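Local coordinates for protein succinate-semialdehyde dehydrogenase (Streptococcus pyogenes MGAS1882, PDB 4OGD) that probably oxidises succinic semialdehyde to succinate with NADP+ as cofactor, as a member of the aldehyde dehydrogenase family, at residues Phe17-Arg31 against Thr182-Val194. Residues are numbered along the deposited sequence; the frame is centred on the assembly and turned at random.
Sequences FDNMTDQGLADVLER and TNLFISYDQVSQV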
ATOM      1  N   PHE A  17      16.250  24.718 -17.693  1.00 25.12           N
ATOM      2  CA  PHE A  17      17.056  24.060 -16.678  1.00 22.52           C
ATOM      3  C   PHE A  17      17.840  22.909 -17.283  1.00 18.83           C
ATOM      4  O   PHE A  17      17.381  22.259 -18.225  1.00 20.69           O
ATOM      5  CB  PHE A  17      16.163  23.566 -15.534  1.00 15.42           C
ATOM      6  CG  PHE A  17      15.366  24.659 -14.882  1.00 16.45           C
ATOM      7  CD1 PHE A  17      14.209  25.135 -15.473  1.00 16.10           C
ATOM      8  CD2 PHE A  17      15.781  25.224 -13.688  1.00 18.07           C
ATOM      9  CE1 PHE A  17      13.478  26.141 -14.887  1.00 17.20           C
ATOM     10  CE2 PHE A  17      15.044  26.233 -13.096  1.00 19.03           C
ATOM     11  CZ  PHE A  17      13.896  26.688 -13.699  1.00 15.13           C
ATOM     12  N   ASP A  18      19.033  22.673 -16.752  1.00 23.09           N
ATOM     13  CA  ASP A  18      19.864  21.575 -17.226  1.00 22.30           C
ATOM     14  C   ASP A  18      19.433  20.271 -16.589  1.00 20.14           C
ATOM     15  O   ASP A  18      19.021  20.241 -15.428  1.00 18.39           O
ATOM     16  CB  ASP A  18      21.330  21.838 -16.902  1.00 27.43           C
ATOM     17  CG  ASP A  18      21.862  23.071 -17.594  1.00 31.20           C
ATOM     18  OD1 ASP A  18      21.572  23.249 -18.798  1.00 30.77           O
ATOM     19  OD2 ASP A  18      22.562  23.861 -16.929  1.00 36.81           O
ATOM     20  N   ASN A  19      19.527  19.191 -17.353  1.00 17.83           N
ATOM     21  CA  ASN A  19      19.205  17.879 -16.821  1.00 19.11           C
ATOM     22  C   ASN A  19      20.302  17.383 -15.890  1.00 17.40           C
ATOM     23  O   ASN A  19      21.480  17.699 -16.067  1.00 20.03           O
ATOM     24  CB  ASN A  19      18.942  16.882 -17.951  1.00 20.59           C
ATOM     25  CG  ASN A  19      17.498  16.902 -18.414  1.00 29.52           C
ATOM     26  OD1 ASN A  19      17.023  17.907 -18.941  1.00 31.41           O
ATOM     27  ND2 ASN A  19      16.789  15.790 -18.214  1.00 27.80           N
ATOM     28  N   MET A  20      19.899  16.630 -14.876  1.00 12.47           N
ATOM     29  CA  MET A  20      20.829  15.992 -13.952  1.00 14.71           C
ATOM     30  C   MET A  20      21.547  14.819 -14.623  1.00 15.27           C
ATOM     31  O   MET A  20      20.931  14.017 -15.321  1.00 14.31           O
ATOM     32  CB  MET A  20      20.058  15.510 -12.718  1.00 14.69           C
ATOM     33  CG  MET A  20      20.903  14.832 -11.656  1.00 12.79           C
ATOM     34  SD  MET A  20      19.919  14.431 -10.192  1.00 14.65           S
ATOM     35  CE  MET A  20      20.031  15.943  -9.239  1.00 14.25           C
ATOM     36  N   THR A  21      22.856  14.720 -14.421  1.00 13.22           N
ATOM     37  CA  THR A  21      23.620  13.618 -15.001  1.00 14.83           C
ATOM     38  C   THR A  21      23.434  12.345 -14.186  1.00 15.38           C
ATOM     39  O   THR A  21      22.981  12.395 -13.038  1.00 15.00           O
ATOM     40  CB  THR A  21      25.117  13.949 -15.070  1.00 15.68           C
ATOM     41  OG1 THR A  21      25.624  14.140 -13.744  1.00 15.62           O
ATOM     42  CG2 THR A  21      25.341  15.208 -15.895  1.00 20.59           C
ATOM     43  N   ASP A  22      23.774  11.204 -14.782  1.00 13.62           N
ATOM     44  CA  ASP A  22      23.742   9.939 -14.061  1.00 14.84           C
ATOM     45  C   ASP A  22      24.592   9.985 -12.796  1.00 12.56           C
ATOM     46  O   ASP A  22      24.159   9.511 -11.746  1.00 13.74           O
ATOM     47  CB  ASP A  22      24.178   8.779 -14.958  1.00 17.12           C
ATOM     48  CG  ASP A  22      23.168   8.471 -16.040  1.00 23.23           C
ATOM     49  OD1 ASP A  22      21.965   8.715 -15.819  1.00 19.54           O
ATOM     50  OD2 ASP A  22      23.578   7.981 -17.113  1.00 33.41           O
ATOM     51  N   GLN A  23      25.790  10.567 -12.877  1.00 13.57           N
ATOM     52  CA  GLN A  23      26.626  10.664 -11.684  1.00 11.51           C
ATOM     53  C   GLN A  23      26.029  11.598 -10.634  1.00 12.55           C
ATOM     54  O   GLN A  23      26.063  11.294  -9.443  1.00 14.96           O
ATOM     55  CB  GLN A  23      28.056  11.102 -12.013  1.00 15.98           C
ATOM     56  CG  GLN A  23      28.971  11.012 -10.797  1.00 16.42           C
ATOM     57  CD  GLN A  23      29.102   9.584 -10.288  1.00 16.20           C
ATOM     58  OE1 GLN A  23      29.397   8.670 -11.059  1.00 17.35           O
ATOM     59  NE2 GLN A  23      28.868   9.381  -8.993  1.00 17.06           N
ATOM     60  N   GLY A  24      25.476  12.724 -11.076  1.00 12.32           N
ATOM     61  CA  GLY A  24      24.799  13.642 -10.174  1.00 14.26           C
ATOM     62  C   GLY A  24      23.679  12.925  -9.436  1.00 13.28           C
ATOM     63  O   GLY A  24      23.509  13.086  -8.229  1.00 11.67           O
ATOM     64  N   LEU A  25      22.935  12.105 -10.168  1.00 10.91           N
ATOM     65  CA  LEU A  25      21.829  11.350  -9.584  1.00 12.12           C
ATOM     66  C   LEU A  25      22.321  10.323  -8.563  1.00 12.06           C
ATOM     67  O   LEU A  25      21.760  10.198  -7.467  1.00 10.47           O
ATOM     68  CB  LEU A  25      21.013  10.682 -10.693  1.00 12.51           C
ATOM     69  CG  LEU A  25      19.846   9.799 -10.261  1.00 11.32           C
ATOM     70  CD1 LEU A  25      18.844  10.586  -9.416  1.00 12.05           C
ATOM     71  CD2 LEU A  25      19.173   9.203 -11.494  1.00  9.74           C
ATOM     72  N   ALA A  26      23.375   9.589  -8.912  1.00  9.99           N
ATOM     73  CA  ALA A  26      23.957   8.638  -7.971  1.00 13.84           C
ATOM     74  C   ALA A  26      24.411   9.352  -6.701  1.00 11.76           C
ATOM     75  O   ALA A  26      24.166   8.879  -5.586  1.00 11.51           O
ATOM     76  CB  ALA A  26      25.123   7.879  -8.609  1.00 13.92           C
ATOM     77  N   ASP A  27      25.066  10.496  -6.871  1.00 13.32           N
ATOM     78  CA  ASP A  27      25.534  11.268  -5.724  1.00 11.48           C
ATOM     79  C   ASP A  27      24.378  11.691  -4.810  1.00 11.27           C
ATOM     80  O   ASP A  27      24.483  11.600  -3.583  1.00 11.38           O
ATOM     81  CB  ASP A  27      26.358  12.476  -6.179  1.00 13.62           C
ATOM     82  CG  ASP A  27      27.665  12.072  -6.843  1.00 17.02           C
ATOM     83  OD1 ASP A  27      28.066  10.897  -6.717  1.00 17.65           O
ATOM     84  OD2 ASP A  27      28.298  12.938  -7.482  1.00 21.00           O
ATOM     85  N   VAL A  28      23.279  12.131  -5.414  1.00 10.13           N
ATOM     86  CA  VAL A  28      22.081  12.505  -4.661  1.00  9.89           C
ATOM     87  C   VAL A  28      21.483  11.327  -3.893  1.00 10.44           C
ATOM     88  O   VAL A  28      21.112  11.471  -2.725  1.00  8.53           O
ATOM     89  CB  VAL A  28      21.018  13.162  -5.583  1.00  9.81           C
ATOM     90  CG1 VAL A  28      19.677  13.276  -4.870  1.00  9.04           C
ATOM     91  CG2 VAL A  28      21.491  14.536  -6.020  1.00 10.71           C
ATOM     92  N   LEU A  29      21.398  10.160  -4.527  1.00 10.58           N
ATOM     93  CA  LEU A  29      20.856   8.997  -3.825  1.00  9.93           C
ATOM     94  C   LEU A  29      21.735   8.577  -2.657  1.00 10.02           C
ATOM     95  O   LEU A  29      21.229   8.221  -1.588  1.00 10.88           O
ATOM     96  CB  LEU A  29      20.626   7.822  -4.778  1.00  9.86           C
ATOM     97  CG  LEU A  29      19.558   8.045  -5.853  1.00 12.94           C
ATOM     98  CD1 LEU A  29      19.408   6.790  -6.702  1.00 13.33           C
ATOM     99  CD2 LEU A  29      18.217   8.428  -5.233  1.00 13.93           C
ATOM    100  N   GLU A  30      23.053   8.625  -2.844  1.00  8.85           N
ATOM    101  CA  GLU A  30      23.952   8.265  -1.753  1.00 10.76           C
ATOM    102  C   GLU A  30      23.814   9.239  -0.589  1.00 10.10           C
ATOM    103  O   GLU A  30      23.739   8.825   0.569  1.00 10.54           O
ATOM    104  CB  GLU A  30      25.405   8.182  -2.228  1.00 11.34           C
ATOM    105  CG  GLU A  30      26.379   7.702  -1.146  1.00 15.31           C
ATOM    106  CD  GLU A  30      26.163   6.252  -0.708  1.00 19.88           C
ATOM    107  OE1 GLU A  30      25.258   5.547  -1.230  1.00 17.42           O
ATOM    108  OE2 GLU A  30      26.921   5.804   0.176  1.00 18.36           O
ATOM    109  N   ARG A  31      23.758  10.531  -0.898  1.00  9.00           N
ATOM    110  CA  ARG A  31      23.608  11.547   0.141  1.00  9.73           C
ATOM    111  C   ARG A  31      22.312  11.327   0.906  1.00  9.71           C
ATOM    112  O   ARG A  31      22.272  11.443   2.127  1.00  9.01           O
ATOM    113  CB  ARG A  31      23.616  12.956  -0.462  1.00  8.16           C
ATOM    114  CG  ARG A  31      23.441  14.063   0.573  1.00 11.99           C
ATOM    115  CD  ARG A  31      23.473  15.438  -0.078  1.00 10.34           C
ATOM    116  NE  ARG A  31      22.330  15.662  -0.963  1.00  9.22           N
ATOM    117  CZ  ARG A  31      22.173  16.745  -1.719  1.00 10.85           C
ATOM    118  NH1 ARG A  31      23.095  17.704  -1.708  1.00 14.43           N
ATOM    119  NH2 ARG A  31      21.104  16.877  -2.501  1.00 10.43           N
ATOM    120  N   THR A 182      15.503  16.580  -2.506  1.00  7.98           N
ATOM    121  CA  THR A 182      16.305  17.002  -3.646  1.00  8.01           C
ATOM    122  C   THR A 182      15.479  16.889  -4.913  1.00  9.08           C
ATOM    123  O   THR A 182      14.898  15.834  -5.204  1.00  8.34           O
ATOM    124  CB  THR A 182      17.568  16.151  -3.797  1.00  9.04           C
ATOM    125  OG1 THR A 182      18.293  16.141  -2.561  1.00  9.91           O
ATOM    126  CG2 THR A 182      18.464  16.705  -4.907  1.00  9.16           C
ATOM    127  N   ASN A 183      15.411  17.979  -5.664  1.00  8.05           N
ATOM    128  CA  ASN A 183      14.725  17.949  -6.941  1.00  9.55           C
ATOM    129  C   ASN A 183      15.572  17.218  -7.988  1.00  9.34           C
ATOM    130  O   ASN A 183      16.790  17.402  -8.053  1.00 10.30           O
ATOM    131  CB  ASN A 183      14.419  19.367  -7.420  1.00  9.69           C
ATOM    132  CG  ASN A 183      13.772  19.371  -8.775  1.00 10.28           C
ATOM    133  OD1 ASN A 183      12.769  18.691  -8.985  1.00 10.73           O
ATOM    134  ND2 ASN A 183      14.372  20.085  -9.726  1.00 11.00           N
ATOM    135  N   LEU A 184      14.927  16.391  -8.807  1.00  8.26           N
ATOM    136  CA  LEU A 184      15.632  15.656  -9.856  1.00  8.45           C
ATOM    137  C   LEU A 184      15.143  16.046 -11.249  1.00  9.79           C
ATOM    138  O   LEU A 184      14.048  15.649 -11.661  1.00 10.79           O
ATOM    139  CB  LEU A 184      15.439  14.148  -9.672  1.00  9.10           C
ATOM    140  CG  LEU A 184      15.602  13.531  -8.287  1.00  7.68           C
ATOM    141  CD1 LEU A 184      15.314  12.036  -8.365  1.00 10.88           C
ATOM    142  CD2 LEU A 184      16.999  13.775  -7.732  1.00  9.82           C
ATOM    143  N   PHE A 185      15.938  16.826 -11.977  1.00 12.09           N
ATOM    144  CA  PHE A 185      15.612  17.120 -13.366  1.00 11.46           C
ATOM    145  C   PHE A 185      16.081  15.932 -14.201  1.00 13.80           C
ATOM    146  O   PHE A 185      17.145  15.974 -14.821  1.00 12.58           O
ATOM    147  CB  PHE A 185      16.295  18.414 -13.836  1.00 10.92           C
ATOM    148  CG  PHE A 185      15.657  19.682 -13.305  1.00 10.34           C
ATOM    149  CD1 PHE A 185      14.275  19.829 -13.280  1.00 10.52           C
ATOM    150  CD2 PHE A 185      16.443  20.728 -12.841  1.00  9.56           C
ATOM    151  CE1 PHE A 185      13.691  20.984 -12.798  1.00 13.45           C
ATOM    152  CE2 PHE A 185      15.862  21.898 -12.361  1.00 11.98           C
ATOM    153  CZ  PHE A 185      14.484  22.025 -12.340  1.00 11.09           C
ATOM    154  N   ILE A 186      15.297  14.855 -14.198  1.00 10.09           N
ATOM    155  CA  ILE A 186      15.722  13.608 -14.830  1.00 12.85           C
ATOM    156  C   ILE A 186      14.749  13.065 -15.879  1.00 12.50           C
ATOM    157  O   ILE A 186      13.581  13.468 -15.950  1.00 11.89           O
ATOM    158  CB  ILE A 186      15.992  12.503 -13.780  1.00 12.46           C
ATOM    159  CG1 ILE A 186      14.762  12.305 -12.888  1.00 10.43           C
ATOM    160  CG2 ILE A 186      17.232  12.845 -12.945  1.00 12.36           C
ATOM    161  CD1 ILE A 186      14.857  11.079 -11.988  1.00 12.24           C
ATOM    162  N   SER A 187      15.246  12.133 -16.687  1.00 12.74           N
ATOM    163  CA  SER A 187      14.456  11.505 -17.740  1.00 15.77           C
ATOM    164  C   SER A 187      13.655  10.359 -17.156  1.00 16.75           C
ATOM    165  O   SER A 187      13.912   9.929 -16.036  1.00 11.95           O
ATOM    166  CB  SER A 187      15.384  10.935 -18.802  1.00 13.47           C
ATOM    167  OG  SER A 187      16.136   9.869 -18.255  1.00 14.17           O
ATOM    168  N   TYR A 188      12.697   9.852 -17.924  1.00 16.94           N
ATOM    169  CA  TYR A 188      11.899   8.709 -17.487  1.00 18.25           C
ATOM    170  C   TYR A 188      12.777   7.484 -17.261  1.00 18.41           C
ATOM    171  O   TYR A 188      12.515   6.678 -16.370  1.00 15.07           O
ATOM    172  CB  TYR A 188      10.823   8.372 -18.519  1.00 22.83           C
ATOM    173  CG  TYR A 188       9.736   9.411 -18.661  1.00 33.56           C
ATOM    174  CD1 TYR A 188       9.449  10.301 -17.629  1.00 31.82           C
ATOM    175  CD2 TYR A 188       8.990   9.501 -19.831  1.00 41.76           C
ATOM    176  CE1 TYR A 188       8.448  11.255 -17.763  1.00 40.07           C
ATOM    177  CE2 TYR A 188       7.990  10.448 -19.974  1.00 40.58           C
ATOM    178  CZ  TYR A 188       7.724  11.323 -18.938  1.00 40.54           C
ATOM    179  OH  TYR A 188       6.727  12.264 -19.082  1.00 47.67           O
ATOM    180  N   ASP A 189      13.824   7.343 -18.067  1.00 16.83           N
ATOM    181  CA  ASP A 189      14.728   6.212 -17.906  1.00 15.92           C
ATOM    182  C   ASP A 189      15.491   6.317 -16.590  1.00 14.47           C
ATOM    183  O   ASP A 189      15.729   5.312 -15.927  1.00 16.14           O
ATOM    184  CB  ASP A 189      15.689   6.109 -19.087  1.00 21.19           C
ATOM    185  CG  ASP A 189      14.983   5.749 -20.377  1.00 29.97           C
ATOM    186  OD1 ASP A 189      14.037   4.933 -20.330  1.00 31.93           O
ATOM    187  OD2 ASP A 189      15.376   6.283 -21.436  1.00 32.85           O
ATOM    188  N   GLN A 190      15.861   7.538 -16.214  1.00 11.96           N
ATOM    189  CA  GLN A 190      16.511   7.758 -14.931  1.00 12.39           C
ATOM    190  C   GLN A 190      15.538   7.496 -13.785  1.00 10.67           C
ATOM    191  O   GLN A 190      15.942   6.996 -12.734  1.00 10.67           O
ATOM    192  CB  GLN A 190      17.098   9.170 -14.849  1.00 11.87           C
ATOM    193  CG  GLN A 190      18.386   9.333 -15.663  1.00 16.98           C
ATOM    194  CD  GLN A 190      18.860  10.770 -15.735  1.00 15.09           C
ATOM    195  OE1 GLN A 190      18.090  11.678 -16.064  1.00 13.07           O
ATOM    196  NE2 GLN A 190      20.139  10.989 -15.432  1.00 17.14           N
ATOM    197  N   VAL A 191      14.262   7.821 -13.992  1.00 10.89           N
ATOM    198  CA  VAL A 191      13.247   7.535 -12.979  1.00 11.96           C
ATOM    199  C   VAL A 191      13.199   6.031 -12.719  1.00 10.73           C
ATOM    200  O   VAL A 191      13.140   5.594 -11.571  1.00 10.38           O
ATOM    201  CB  VAL A 191      11.852   8.041 -13.389  1.00 10.27           C
ATOM    202  CG1 VAL A 191      10.792   7.537 -12.416  1.00 10.06           C
ATOM    203  CG2 VAL A 191      11.827   9.562 -13.432  1.00 13.01           C
ATOM    204  N   SER A 192      13.244   5.237 -13.786  1.00 11.11           N
ATOM    205  CA  SER A 192      13.233   3.783 -13.633  1.00 11.01           C
ATOM    206  C   SER A 192      14.416   3.287 -12.812  1.00 11.10           C
ATOM    207  O   SER A 192      14.277   2.374 -11.996  1.00 12.46           O
ATOM    208  CB  SER A 192      13.218   3.095 -15.000  1.00 16.48           C
ATOM    209  OG  SER A 192      12.058   3.451 -15.712  1.00 17.60           O
ATOM    210  N   GLN A 193      15.579   3.897 -13.029  1.00 11.83           N
ATOM    211  CA  GLN A 193      16.767   3.560 -12.258  1.00 10.98           C
ATOM    212  C   GLN A 193      16.597   3.913 -10.784  1.00  9.68           C
ATOM    213  O   GLN A 193      17.025   3.163  -9.908  1.00 10.23           O
ATOM    214  CB  GLN A 193      17.987   4.291 -12.815  1.00 14.00           C
ATOM    215  CG  GLN A 193      18.382   3.887 -14.221  1.00 19.17           C
ATOM    216  CD  GLN A 193      19.493   4.768 -14.768  1.00 28.30           C
ATOM    217  OE1 GLN A 193      19.282   5.550 -15.696  1.00 30.61           O
ATOM    218  NE2 GLN A 193      20.680   4.658 -14.183  1.00 32.93           N
ATOM    219  N   VAL A 194      15.973   5.055 -10.516  1.00  9.97           N
ATOM    220  CA  VAL A 194      15.716   5.471  -9.138  1.00  7.64           C
ATOM    221  C   VAL A 194      14.829   4.435  -8.437  1.00  9.85           C
ATOM    222  O   VAL A 194      15.108   4.019  -7.316  1.00  8.91           O
ATOM    223  CB  VAL A 194      15.098   6.893  -9.069  1.00 10.91           C
ATOM    224  CG1 VAL A 194      14.658   7.231  -7.646  1.00  9.28           C
ATOM    225  CG2 VAL A 194      16.113   7.932  -9.562  1.00 10.41           C
TER
HETATM  226  O   HOH W   1      18.807  13.759 -17.346  1.00 20.69           O
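Gln190 reaches from the first turns of helix 188-194 to Met20 and Asp22, joining the N-terminal helix of the chain to the edge of the Rossmann-type sheet: strand 182-183 belongs to an edge strand of that sheet, 181-183, hydrogen-bonded to strand 152-155. The axes of helices 22-31 and 188-194 cross at -31° but stay 11.6 Å apart, and side chains fill the interval.

Polar bonds concentrate on one amide. Gln190 NE2 donates to Met20 O at 3.1 Å, with the acceptor near the amide plane, and to Asp22 OD1 at 2.9 Å, approaching from above the carboxylate plane; the two planes are steeply inclined to each other. Gln190 OE1 accepts from Ser187 N, while Ser187 OG caps Gln190 N, completing a capping box. With OE1 held by Ser187 N and NE2 by Met20 O and Asp22 OD1, both ends of the amide are gripped, which fixes its rotation. A water receives a bond from Asn19 ND2 and donates to Met20 O. The loop itself is held by Met20 N donating to Phe185 O (2.8 Å, 167°), the carbonyl of the residue at the centre of an inverse gamma turn.

In the apolar packing, Leu25, its CG anti to the backbone N, sends CD1 to Val194 CG2 at 3.8 Å and CD2 along Gln190 CB. Met20 carries SD to 3.9 Å from Leu184 CD2; the bend at chi3 turns CE toward Asn183 O and the same methyl. Val28 CG1 meets Thr182 CG2 tip to tip at 3.6 Å.

Among the aromatics, Phe17 CB makes a CH-pi contact over one face of the Phe185 ring, and Asn183 ND2 sits over the opposite face; the Phe17 and Phe185 ring planes form an oblique pair, inclined at 42°. Pro161 of helix 161-173 touches both phenylalanines. At the far end, Arg31 NH2 donates to Thr182 OG1 at 2.9 Å, tilted from the guanidinium plane.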